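Local coordinates for hypothetical protein YfiH (Bacillus licheniformis, PDB 6DZD), which probably cleaves purine nucleosides such as adenosine and inosine with phosphate, releasing the free base and ribose 1-phosphate, and may also deaminate adenosine, at residues H78-A83 with N122-L127; K93-D98 with T118-L123. All coordinates share one frame; numbering follows the deposited sequence.

Contact 1. Residues H78-A83 with N122-L127; sequences HDWVFA and NLFLAL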
# COMPACT_ATOMS: atom_id res chain seq x y z
N HIS A 78 -8.06 17.85 4.98
CA HIS A 78 -8.55 17.71 6.34
C HIS A 78 -9.28 16.40 6.57
O HIS A 78 -9.36 15.94 7.72
CB HIS A 78 -9.48 18.88 6.68
CG HIS A 78 -8.77 20.19 6.81
ND1 HIS A 78 -8.35 20.92 5.71
CD2 HIS A 78 -8.35 20.88 7.90
CE1 HIS A 78 -7.73 22.01 6.12
NE2 HIS A 78 -7.72 22.01 7.44
N ASP A 79 -9.81 15.79 5.52
CA ASP A 79 -10.53 14.53 5.63
C ASP A 79 -9.65 13.32 5.29
O ASP A 79 -10.16 12.24 4.99
CB ASP A 79 -11.78 14.55 4.74
CG ASP A 79 -12.67 15.75 5.01
OD1 ASP A 79 -12.93 16.07 6.20
OD2 ASP A 79 -13.10 16.39 4.02
N TRP A 80 -8.33 13.50 5.33
CA TRP A 80 -7.39 12.42 5.10
C TRP A 80 -6.79 11.92 6.42
O TRP A 80 -6.71 12.66 7.41
CB TRP A 80 -6.27 12.87 4.16
CG TRP A 80 -6.72 13.07 2.76
CD1 TRP A 80 -7.67 13.96 2.32
CD2 TRP A 80 -6.24 12.38 1.59
NE1 TRP A 80 -7.81 13.85 0.96
CE2 TRP A 80 -6.95 12.89 0.49
CE3 TRP A 80 -5.29 11.38 1.38
CZ2 TRP A 80 -6.74 12.44 -0.82
CZ3 TRP A 80 -5.08 10.93 0.08
CH2 TRP A 80 -5.80 11.46 -1.00
N VAL A 81 -6.38 10.65 6.43
CA VAL A 81 -5.80 10.02 7.62
C VAL A 81 -4.54 9.25 7.22
O VAL A 81 -4.59 8.41 6.31
CB VAL A 81 -6.79 9.08 8.31
CG1 VAL A 81 -6.14 8.47 9.51
CG2 VAL A 81 -8.06 9.83 8.69
N PHE A 82 -3.45 9.50 7.94
CA PHE A 82 -2.13 8.94 7.66
C PHE A 82 -1.65 8.12 8.86
O PHE A 82 -2.16 8.26 9.97
CB PHE A 82 -1.13 10.06 7.31
CG PHE A 82 -1.31 10.63 5.93
CD1 PHE A 82 -2.45 11.37 5.61
CD2 PHE A 82 -0.36 10.44 4.95
CE1 PHE A 82 -2.64 11.89 4.33
CE2 PHE A 82 -0.54 10.97 3.67
CZ PHE A 82 -1.68 11.69 3.37
N ALA A 83 -0.66 7.26 8.62
CA ALA A 83 -0.16 6.35 9.63
C ALA A 83 1.33 6.54 9.86
O ALA A 83 2.09 6.84 8.94
CB ALA A 83 -0.40 4.89 9.27
N ASN A 122 -16.45 10.02 2.62
CA ASN A 122 -15.57 11.18 2.42
C ASN A 122 -14.41 11.16 3.41
O ASN A 122 -13.98 12.20 3.93
CB ASN A 122 -16.37 12.48 2.50
CG ASN A 122 -17.59 12.46 1.58
OD1 ASN A 122 -17.45 12.40 0.36
ND2 ASN A 122 -18.79 12.47 2.16
N LEU A 123 -13.88 9.97 3.66
CA LEU A 123 -12.77 9.81 4.59
C LEU A 123 -11.68 9.01 3.90
O LEU A 123 -11.80 7.79 3.78
CB LEU A 123 -13.23 9.11 5.86
CG LEU A 123 -12.25 9.43 6.98
CD1 LEU A 123 -12.97 9.61 8.30
CD2 LEU A 123 -11.23 8.34 7.05
N PHE A 124 -10.61 9.69 3.50
CA PHE A 124 -9.60 9.08 2.65
C PHE A 124 -8.42 8.57 3.47
O PHE A 124 -7.80 9.32 4.22
CB PHE A 124 -9.16 10.09 1.59
CG PHE A 124 -10.08 10.15 0.39
CD1 PHE A 124 -11.33 10.74 0.47
CD2 PHE A 124 -9.69 9.58 -0.83
CE1 PHE A 124 -12.18 10.78 -0.64
CE2 PHE A 124 -10.54 9.61 -1.95
CZ PHE A 124 -11.79 10.22 -1.85
N LEU A 125 -8.10 7.28 3.29
CA LEU A 125 -7.03 6.60 4.01
C LEU A 125 -5.77 6.61 3.15
O LEU A 125 -5.85 6.49 1.92
CB LEU A 125 -7.45 5.16 4.33
CG LEU A 125 -8.94 4.98 4.67
CD1 LEU A 125 -9.32 3.52 4.90
CD2 LEU A 125 -9.27 5.78 5.89
N ALA A 126 -4.60 6.75 3.79
CA ALA A 126 -3.37 6.95 3.02
C ALA A 126 -2.15 6.24 3.63
O ALA A 126 -1.83 6.47 4.80
CB ALA A 126 -3.08 8.45 2.87
N LEU A 127 -1.46 5.44 2.80
CA LEU A 127 -0.21 4.77 3.18
C LEU A 127 0.93 5.07 2.20
O LEU A 127 0.72 5.20 0.99
CB LEU A 127 -0.41 3.24 3.33
CG LEU A 127 -1.37 2.88 4.49
CD1 LEU A 127 -1.85 1.42 4.43
CD2 LEU A 127 -0.80 3.24 5.87
O HOH W 1 0.48 7.02 5.85
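Strand 80-82 runs parallel to strand 124-127, their axes 4.8 Å apart at closest approach and inclined at 29°, with Trp80 paired to Phe124 and Val81 to Leu125. Phe124 N donates to Asp79 O (3.0 Å), lying in the plane of that carbonyl, and Val81 N donates to Phe124 O (2.9 Å). The next rung, from Ala126 N to Val81 O, is bent and weak. Beyond it a water takes over: it bridges Ala83 N and Ala126 O, where the two backbones are too far apart to bond directly.

The side chains of Trp80, Phe82, Phe124 and Ala126 share one face of the sheet. Phe124 CB sits over the face of the Trp80 indole, 3.8 Å from the centroid of its five-membered ring, in a CH-pi contact. The Phe124 ring then slides off beside the indole; the two planes are only 22° apart, but the rings barely overlap. Ala126 CB serves two aromatics: it stands over the centre of the Phe82 ring, 3.6 Å from the centroid, while meeting the indole at its edge. Phe82 holds CG anti to the carbonyl carbon (chi1 -75°), which helps to bring its ring over that methyl. On the reverse face, Val81 CG2 touches Leu123 CD2 at 3.9 Å.

Strand 80-82 lies at one end of its mixed sheet, and strand 270-276 flanks strand 124-129 on the other side. Trp80 NE1 is satisfied by Thr75, Asp79 forms a salt bridge with Arg99, and Arg66 makes a cation-pi contact with Phe82. With the indole N-H and the Asp79 carboxylate engaged elsewhere, backbone hydrogen bonds and apolar aromatic contacts join this end strand to its neighbour.

Contact 2. Residues K93-D98 with T118-L123; sequences KVTDGD and TDRPNL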
# COMPACT_ATOMS: atom_id res chain seq x y z
N LYS A 93 -9.25 0.94 12.66
CA LYS A 93 -10.54 1.27 12.06
C LYS A 93 -10.73 2.78 12.18
O LYS A 93 -11.01 3.29 13.27
CB LYS A 93 -11.67 0.50 12.74
CG LYS A 93 -13.02 0.94 12.31
CD LYS A 93 -14.11 -0.03 12.74
CE LYS A 93 -15.43 0.36 12.08
NZ LYS A 93 -16.59 -0.46 12.50
N VAL A 94 -10.59 3.49 11.06
CA VAL A 94 -10.61 4.95 11.06
C VAL A 94 -12.04 5.45 11.19
O VAL A 94 -12.92 5.04 10.43
CB VAL A 94 -9.93 5.49 9.79
CG1 VAL A 94 -9.84 6.99 9.86
CG2 VAL A 94 -8.55 4.89 9.64
N THR A 95 -12.27 6.36 12.14
CA THR A 95 -13.58 6.98 12.35
C THR A 95 -13.48 8.49 12.17
O THR A 95 -12.39 9.03 11.93
CB THR A 95 -14.17 6.64 13.72
OG1 THR A 95 -13.41 7.30 14.74
CG2 THR A 95 -14.14 5.12 13.96
N ASP A 96 -14.63 9.17 12.31
CA ASP A 96 -14.68 10.62 12.09
C ASP A 96 -13.68 11.35 12.96
O ASP A 96 -13.04 12.30 12.51
CB ASP A 96 -16.06 11.18 12.41
CG ASP A 96 -17.07 10.99 11.30
OD1 ASP A 96 -16.69 10.59 10.16
OD2 ASP A 96 -18.26 11.25 11.58
N GLY A 97 -13.54 10.93 14.21
CA GLY A 97 -12.60 11.58 15.11
C GLY A 97 -11.16 11.53 14.63
O GLY A 97 -10.38 12.41 14.98
N ASP A 98 -10.81 10.52 13.83
CA ASP A 98 -9.45 10.39 13.32
C ASP A 98 -9.14 11.36 12.20
O ASP A 98 -8.01 11.35 11.70
CB ASP A 98 -9.18 8.99 12.77
CG ASP A 98 -9.15 7.94 13.84
OD1 ASP A 98 -8.54 8.17 14.91
OD2 ASP A 98 -9.76 6.88 13.59
N THR A 118 -12.21 1.69 6.79
CA THR A 118 -13.30 2.51 7.30
C THR A 118 -14.58 2.16 6.56
O THR A 118 -14.55 1.55 5.49
CB THR A 118 -12.99 4.01 7.16
OG1 THR A 118 -13.88 4.78 7.97
CG2 THR A 118 -13.13 4.46 5.70
N ASP A 119 -15.72 2.53 7.16
CA ASP A 119 -17.02 2.46 6.49
C ASP A 119 -17.67 3.84 6.35
O ASP A 119 -18.82 3.92 5.91
CB ASP A 119 -17.98 1.48 7.16
CG ASP A 119 -18.24 1.79 8.64
OD1 ASP A 119 -17.94 2.90 9.11
OD2 ASP A 119 -18.76 0.88 9.34
N ARG A 120 -16.96 4.94 6.74
CA ARG A 120 -17.49 6.29 6.76
C ARG A 120 -17.26 6.98 5.42
O ARG A 120 -16.25 6.74 4.75
CB ARG A 120 -16.83 7.10 7.88
CG ARG A 120 -16.57 6.31 9.11
CD ARG A 120 -17.85 6.10 9.92
NE ARG A 120 -17.63 6.30 11.36
CZ ARG A 120 -17.86 7.45 11.99
NH1 ARG A 120 -18.35 8.48 11.29
NH2 ARG A 120 -17.63 7.57 13.29
N PRO A 121 -18.17 7.87 5.01
CA PRO A 121 -18.01 8.55 3.72
C PRO A 121 -17.04 9.72 3.78
O PRO A 121 -16.84 10.35 4.82
CB PRO A 121 -19.43 9.05 3.43
CG PRO A 121 -19.97 9.37 4.80
CD PRO A 121 -19.40 8.29 5.71
N ASN A 122 -16.45 10.02 2.62
CA ASN A 122 -15.57 11.18 2.42
C ASN A 122 -14.41 11.16 3.41
O ASN A 122 -13.98 12.20 3.93
CB ASN A 122 -16.37 12.48 2.50
CG ASN A 122 -17.59 12.46 1.58
OD1 ASN A 122 -17.45 12.40 0.36
ND2 ASN A 122 -18.79 12.47 2.16
N LEU A 123 -13.88 9.97 3.66
CA LEU A 123 -12.77 9.81 4.59
C LEU A 123 -11.68 9.01 3.90
O LEU A 123 -11.80 7.79 3.78
CB LEU A 123 -13.23 9.11 5.86
CG LEU A 123 -12.25 9.43 6.98
CD1 LEU A 123 -12.97 9.61 8.30
CD2 LEU A 123 -11.23 8.34 7.05
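Thr118 OG1 donates to Val94 O over 2.7 Å, approaching 26° out of the carbonyl plane. The same hydroxyl oxygen accepts a weak bond from Arg120 N, so it ties the start of its own loop to the chain leaving strand 91-93. Its place follows from chi1 of -165°, which sets OG1 anti to the backbone N and leaves CG2 between the N and the carbonyl carbon.

Arg120 reaches across with a chain bent at chi2 and chi3. One face of its guanidinium lies against the backbone at Thr95 and Asp96, with Asp96 N 3.5 Å above the plane and toward the rim. NH1 is modelled within salt-bridge range of the Asp96 carboxylate, but its exact position is doubtful; Asp96 also pairs with Arg99.

These are the loops that follow two adjacent parallel strands, 91-93 and 115-118, at one end of the second mixed sheet. The first soon turns into a short 3-10 segment, 96-98: the Asp98 carboxylate folds back so that its OD2 takes Thr95 N (2.9 Å), while Asp98 N closes the turn on Thr95 O (2.9 Å). Asp98 OD2 is also held by His92.

Lys93 runs out extended, NZ stopping 4.1 Å from Asp119 OD2, beyond a salt bridge, and pairs instead with Glu171. Away from these charges, Leu123 CD2 packs on Val94 CG1, while its CD1 lies 3.7 Å from Thr95 O.

Contacts 1 and 2 have centres 8 Å apart and share Asn122 and Leu123, where the loop after strand 115-118 passes into strand 124-129. That passage carries the chain from one mixed sheet to the other, and the two contacts meet in the apolar layer between them. Val81 CG2 lies 3.5 Å from Val94 CG1 and 3.4 Å from Asp98 O, while Leu125 CD2 is 3.9 Å from Val94 CG2. Neither contact reaches the zinc or potassium site. Leu127 of contact 1 touches His149, which, with Cys132 and Asp114, forms a possible, unconfirmed Cys-His-Asp cluster. The centres of contacts 1 and 2 lie about 13 and 18 Å from that of the chain.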